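Local structure of glycoside hydrolase family 31 (Trueperella pyogenes, 5I0F) at residues L31-T36 with T95-L100; I679-A684 with D721-Y726. The protein probably acts as a family 31 glycoside hydrolase that breaks down cycloalternan, passing through a covalent sugar-enzyme intermediate. All coordinates share one frame; numbering follows the deposited sequence.

Overall arrangement
Interaction 1 is an antiparallel strand pairing, interaction 2 the frayed end of one; they lie on opposite sides of the chain's centre, their own centres about 54 Å apart, and they share no strand or helix. Interaction 1 lies in the N-terminal isomaltosidase-like region and is partly buried: four main-chain hydrogen bonds join two strands, with an apolar face turned inward and a polar face of T32 and S96. Interaction 2, in the C-terminal family 31 region, is wholly buried and sits where a sheet meets helices. There one main-chain bond crosses, and prolines and branched aliphatic side chains do most of the joining. Backbone pairing thus dominates the first, aliphatic packing the second.

Interaction 1 of 2, residues L31-T36 with T95-L100; sequences LTIGAT and TSIPHL
I33 and I97 share nearly the same first torsion (chi1 -59° and -57°), which sets each CG1 beside its own backbone N; with extended chains, the side chains cross obliquely, their CD1 methyls 4.1 Å apart. L31 and L100 instead carry CG opposite their backbone N, and this brings L31 CD2 to 3.9 Å from L100 CD1, although L100 is already past the end of the strand. T95 completes this apolar face by laying its CG2 against I33 CB at 4.0 Å.

Beneath the side chains the main chains run antiparallel. L31 and I97 form one hydrogen-bonded pair, with L31 N to I97 O and I97 N to L31 O both 2.8 Å. I33 and T95 form the next: I33 N reaches T95 O at 2.9 Å with an almost straight N-H...O angle of 175°, and T95 N returns to I33 O at 3.1 Å. Between them T32 and S96, a non-hydrogen-bonded pair, turn to the other face, T32 OG1 lying 4.1 Å from S96 CB.

Strand 31-37 also pairs with the short strands 2-3 and 20-21, while 91-97 pairs on with strand 54-62, whose F57 touches T95 and I97. Within the antiparallel sheet of the N-terminal region, the apolar face packs against F109 of strand 105-113, which meets I33, and L126 of strand 118-126, which meets L31 and L100.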
loop_
_atom_site.group_PDB
_atom_site.type_symbol
_atom_site.label_atom_id
_atom_site.label_comp_id
_atom_site.label_asym_id
_atom_site.label_seq_id
_atom_site.Cartn_x
_atom_site.Cartn_y
_atom_site.Cartn_z
ATOM N N LEU A 31 21.030 -23.812 -8.450
ATOM C CA LEU A 31 20.351 -23.799 -7.162
ATOM C C LEU A 31 21.371 -23.382 -6.112
ATOM O O LEU A 31 22.373 -24.074 -5.929
ATOM C CB LEU A 31 19.804 -25.189 -6.820
ATOM C CG LEU A 31 19.034 -25.290 -5.501
ATOM C CD1 LEU A 31 17.843 -24.332 -5.500
ATOM C CD2 LEU A 31 18.588 -26.712 -5.180
ATOM N N THR A 32 21.112 -22.264 -5.429
ATOM C CA THR A 32 21.935 -21.794 -4.313
ATOM C C THR A 32 21.306 -22.285 -3.018
ATOM O O THR A 32 20.101 -22.137 -2.821
ATOM C CB THR A 32 22.015 -20.256 -4.294
ATOM O OG1 THR A 32 22.568 -19.819 -5.530
ATOM C CG2 THR A 32 22.890 -19.745 -3.173
ATOM N N ILE A 33 22.134 -22.857 -2.141
ATOM C CA ILE A 33 21.672 -23.448 -0.889
ATOM C C ILE A 33 22.313 -22.705 0.275
ATOM O O ILE A 33 23.538 -22.711 0.405
ATOM C CB ILE A 33 22.064 -24.936 -0.812
ATOM C CG1 ILE A 33 21.453 -25.698 -1.992
ATOM C CG2 ILE A 33 21.585 -25.548 0.497
ATOM C CD1 ILE A 33 21.990 -27.089 -2.169
ATOM N N GLY A 34 21.474 -22.108 1.122
ATOM C CA GLY A 34 21.899 -21.367 2.310
ATOM C C GLY A 34 21.458 -21.992 3.631
ATOM O O GLY A 34 20.395 -22.599 3.719
ATOM N N ALA A 35 22.297 -21.845 4.650
ATOM C CA ALA A 35 21.962 -22.225 6.030
ATOM C C ALA A 35 22.702 -21.298 6.969
ATOM O O ALA A 35 23.732 -20.742 6.597
ATOM C CB ALA A 35 22.338 -23.680 6.299
ATOM N N THR A 36 22.163 -21.106 8.171
ATOM C CA THR A 36 22.840 -20.347 9.198
ATOM C C THR A 36 23.076 -21.223 10.441
ATOM O O THR A 36 22.375 -22.220 10.670
ATOM C CB THR A 36 22.057 -19.089 9.618
ATOM O OG1 THR A 36 20.815 -19.477 10.208
ATOM C CG2 THR A 36 21.787 -18.184 8.415
ATOM N N THR A 95 26.449 -22.813 -0.509
ATOM C CA THR A 95 27.007 -23.550 -1.627
ATOM C C THR A 95 26.018 -23.422 -2.777
ATOM O O THR A 95 24.954 -22.838 -2.604
ATOM C CB THR A 95 27.262 -25.036 -1.256
ATOM O OG1 THR A 95 27.972 -25.686 -2.315
ATOM C CG2 THR A 95 25.948 -25.806 -0.963
ATOM N N SER A 96 26.366 -23.954 -3.943
ATOM C CA SER A 96 25.423 -24.025 -5.060
ATOM C C SER A 96 25.629 -25.257 -5.935
ATOM O O SER A 96 26.670 -25.926 -5.870
ATOM C CB SER A 96 25.464 -22.752 -5.907
ATOM O OG SER A 96 26.770 -22.518 -6.393
ATOM N N ILE A 97 24.588 -25.566 -6.702
ATOM C CA ILE A 97 24.608 -26.623 -7.710
ATOM C C ILE A 97 24.337 -25.904 -9.029
ATOM O O ILE A 97 23.244 -25.391 -9.202
ATOM C CB ILE A 97 23.521 -27.687 -7.442
ATOM C CG1 ILE A 97 23.695 -28.294 -6.046
ATOM C CG2 ILE A 97 23.575 -28.773 -8.518
ATOM C CD1 ILE A 97 22.548 -29.181 -5.594
ATOM N N PRO A 98 25.333 -25.825 -9.942
ATOM C CA PRO A 98 25.175 -25.006 -11.169
ATOM C C PRO A 98 24.116 -25.461 -12.190
ATOM O O PRO A 98 23.604 -24.622 -12.949
ATOM C CB PRO A 98 26.575 -25.043 -11.803
ATOM C CG PRO A 98 27.221 -26.264 -11.233
ATOM C CD PRO A 98 26.685 -26.408 -9.845
ATOM N N HIS A 99 23.806 -26.758 -12.222
ATOM C CA HIS A 99 22.820 -27.321 -13.160
ATOM C C HIS A 99 22.081 -28.454 -12.477
ATOM O O HIS A 99 22.546 -29.590 -12.463
ATOM C CB HIS A 99 23.510 -27.832 -14.433
ATOM C CG HIS A 99 23.971 -26.740 -15.348
ATOM N ND1 HIS A 99 23.098 -25.856 -15.948
ATOM C CD2 HIS A 99 25.212 -26.383 -15.762
ATOM C CE1 HIS A 99 23.779 -25.005 -16.695
ATOM N NE2 HIS A 99 25.064 -25.301 -16.598
ATOM N N LEU A 100 20.932 -28.130 -11.902
ATOM C CA LEU A 100 20.259 -29.038 -10.980
ATOM C C LEU A 100 19.718 -30.265 -11.704
ATOM O O LEU A 100 18.919 -30.124 -12.625
ATOM C CB LEU A 100 19.108 -28.312 -10.287
ATOM C CG LEU A 100 18.400 -29.078 -9.168
ATOM C CD1 LEU A 100 19.316 -29.275 -7.967
ATOM C CD2 LEU A 100 17.132 -28.327 -8.780
#

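Interaction 2 of 2, residues I679-A684 with D721-Y726; sequences INPVTA and DIIPVY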
loop_
_atom_site.group_PDB
_atom_site.type_symbol
_atom_site.label_atom_id
_atom_site.label_comp_id
_atom_site.label_asym_id
_atom_site.label_seq_id
_atom_site.Cartn_x
_atom_site.Cartn_y
_atom_site.Cartn_z
ATOM N N ILE A 679 -7.209 19.173 -15.079
ATOM C CA ILE A 679 -6.190 19.668 -14.157
ATOM C C ILE A 679 -4.788 19.368 -14.673
ATOM O O ILE A 679 -4.542 18.274 -15.162
ATOM C CB ILE A 679 -6.290 19.000 -12.758
ATOM C CG1 ILE A 679 -7.750 18.782 -12.320
ATOM C CG2 ILE A 679 -5.475 19.788 -11.733
ATOM C CD1 ILE A 679 -8.592 20.035 -12.259
ATOM N N ASN A 680 -3.861 20.297 -14.504
ATOM C CA ASN A 680 -2.479 20.078 -14.912
ATOM C C ASN A 680 -1.491 20.680 -13.918
ATOM O O ASN A 680 -0.996 21.812 -14.132
ATOM C CB ASN A 680 -2.226 20.590 -16.335
ATOM C CG ASN A 680 -0.876 20.156 -16.879
ATOM O OD1 ASN A 680 -0.186 19.322 -16.272
ATOM N ND2 ASN A 680 -0.481 20.719 -18.021
ATOM N N PRO A 681 -1.204 19.938 -12.827
ATOM C CA PRO A 681 -0.268 20.404 -11.791
ATOM C C PRO A 681 1.083 20.858 -12.326
ATOM O O PRO A 681 1.609 20.263 -13.282
ATOM C CB PRO A 681 -0.092 19.151 -10.910
ATOM C CG PRO A 681 -1.379 18.402 -11.066
ATOM C CD PRO A 681 -1.718 18.576 -12.509
ATOM N N VAL A 682 1.652 21.885 -11.694
ATOM C CA VAL A 682 2.949 22.428 -12.090
ATOM C C VAL A 682 3.997 21.705 -11.251
ATOM O O VAL A 682 4.060 21.897 -10.043
ATOM C CB VAL A 682 3.004 23.949 -11.849
ATOM C CG1 VAL A 682 4.372 24.529 -12.221
ATOM C CG2 VAL A 682 1.901 24.618 -12.651
ATOM N N THR A 683 4.805 20.875 -11.901
ATOM C CA THR A 683 5.659 19.900 -11.222
ATOM C C THR A 683 7.151 20.111 -11.389
ATOM O O THR A 683 7.943 19.202 -11.100
ATOM C CB THR A 683 5.310 18.483 -11.698
ATOM O OG1 THR A 683 5.485 18.388 -13.109
ATOM C CG2 THR A 683 3.858 18.145 -11.343
ATOM N N ALA A 684 7.546 21.294 -11.841
ATOM C CA ALA A 684 8.960 21.613 -11.984
ATOM C C ALA A 684 9.295 22.934 -11.266
ATOM O O ALA A 684 8.532 23.901 -11.374
ATOM C CB ALA A 684 9.335 21.707 -13.465
ATOM N N ASP A 721 -0.297 31.514 -7.271
ATOM C CA ASP A 721 -1.754 31.549 -7.112
ATOM C C ASP A 721 -2.540 30.903 -8.255
ATOM O O ASP A 721 -3.767 30.919 -8.223
ATOM C CB ASP A 721 -2.255 32.981 -6.855
ATOM C CG ASP A 721 -1.827 33.962 -7.903
ATOM O OD1 ASP A 721 -1.005 33.659 -8.790
ATOM O OD2 ASP A 721 -2.289 35.103 -7.816
ATOM N N ILE A 722 -1.849 30.326 -9.244
ATOM C CA ILE A 722 -2.480 29.592 -10.361
ATOM C C ILE A 722 -1.993 28.138 -10.394
ATOM O O ILE A 722 -0.810 27.886 -10.257
ATOM C CB ILE A 722 -2.084 30.223 -11.722
ATOM C CG1 ILE A 722 -2.460 31.719 -11.760
ATOM C CG2 ILE A 722 -2.661 29.461 -12.914
ATOM C CD1 ILE A 722 -3.943 32.002 -11.745
ATOM N N ILE A 723 -2.926 27.215 -10.604
ATOM C CA ILE A 723 -2.636 25.884 -11.131
ATOM C C ILE A 723 -3.515 25.769 -12.388
ATOM O O ILE A 723 -4.691 26.080 -12.314
ATOM C CB ILE A 723 -2.903 24.731 -10.128
ATOM C CG1 ILE A 723 -2.758 23.368 -10.836
ATOM C CG2 ILE A 723 -4.256 24.851 -9.430
ATOM C CD1 ILE A 723 -2.968 22.159 -9.939
ATOM N N PRO A 724 -2.943 25.337 -13.536
ATOM C CA PRO A 724 -3.753 25.273 -14.744
ATOM C C PRO A 724 -4.948 24.321 -14.616
ATOM O O PRO A 724 -4.789 23.126 -14.309
ATOM C CB PRO A 724 -2.763 24.811 -15.818
ATOM C CG PRO A 724 -1.437 25.262 -15.317
ATOM C CD PRO A 724 -1.519 25.104 -13.828
ATOM N N VAL A 725 -6.132 24.883 -14.805
ATOM C CA VAL A 725 -7.384 24.180 -14.659
ATOM C C VAL A 725 -8.299 24.733 -15.731
ATOM O O VAL A 725 -8.458 25.961 -15.821
ATOM C CB VAL A 725 -8.035 24.402 -13.269
ATOM C CG1 VAL A 725 -9.456 23.830 -13.233
ATOM C CG2 VAL A 725 -7.187 23.767 -12.162
ATOM N N TYR A 726 -8.891 23.839 -16.521
ATOM C CA TYR A 726 -9.782 24.225 -17.619
ATOM C C TYR A 726 -11.131 23.546 -17.436
ATOM O O TYR A 726 -11.182 22.366 -17.110
ATOM C CB TYR A 726 -9.152 23.838 -18.957
ATOM C CG TYR A 726 -7.828 24.539 -19.189
ATOM C CD1 TYR A 726 -6.653 24.003 -18.701
ATOM C CD2 TYR A 726 -7.765 25.770 -19.869
ATOM C CE1 TYR A 726 -5.430 24.633 -18.903
ATOM C CE2 TYR A 726 -6.546 26.422 -20.079
ATOM C CZ TYR A 726 -5.380 25.851 -19.599
ATOM O OH TYR A 726 -4.152 26.455 -19.765
#
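The ring of P724 takes the main-chain carbonyl of N680 over one face, displaced toward its CD-CG side: N680 O lies 3.3 Å from P724 CD and 3.7 Å from P724 CG. At the CD edge, close to the ring plane, V682 CG2 makes the tightest apolar touch, 3.6 Å from P724 CD. A second ring, P681, receives a methyl on one face: I723 CD1 sits over it, 3.7 Å from P681 CA. I723 has CG1 opposite its backbone N and an extended chain (chi1 172°, chi2 179°), and this carries CD1 that far. The same methyl is also 3.9 Å from I679 CG2, so I679 and P681 meet it from directions roughly at right angles. I679 CD1 in turn lies 4.0 Å from V725 CG2, the two side chains running alongside each other.

I679 and V725 form a non-hydrogen-bonded antiparallel pair; one residue on, N680 N gives a hydrogen bond to P724 O (3.0 Å, N-H...O angle 149°). The N680 carboxamide turns to strand 689-694, where ND2 bonds T692 OG1 and OD1 has a weak bond from W690 NE1. Helix 572-583 adds A581 against P681 and I723; F540 and I544 of helix 537-551 also touch P681.

The reciprocal bond of the N680-P724 pair cannot form, because proline nitrogen has no hydrogen. N680 O therefore meets C-H groups of the P724 ring, and the strand pairing stops there, giving way to a largely aliphatic junction between the C-terminal sheet and helices 537-551 and 572-583.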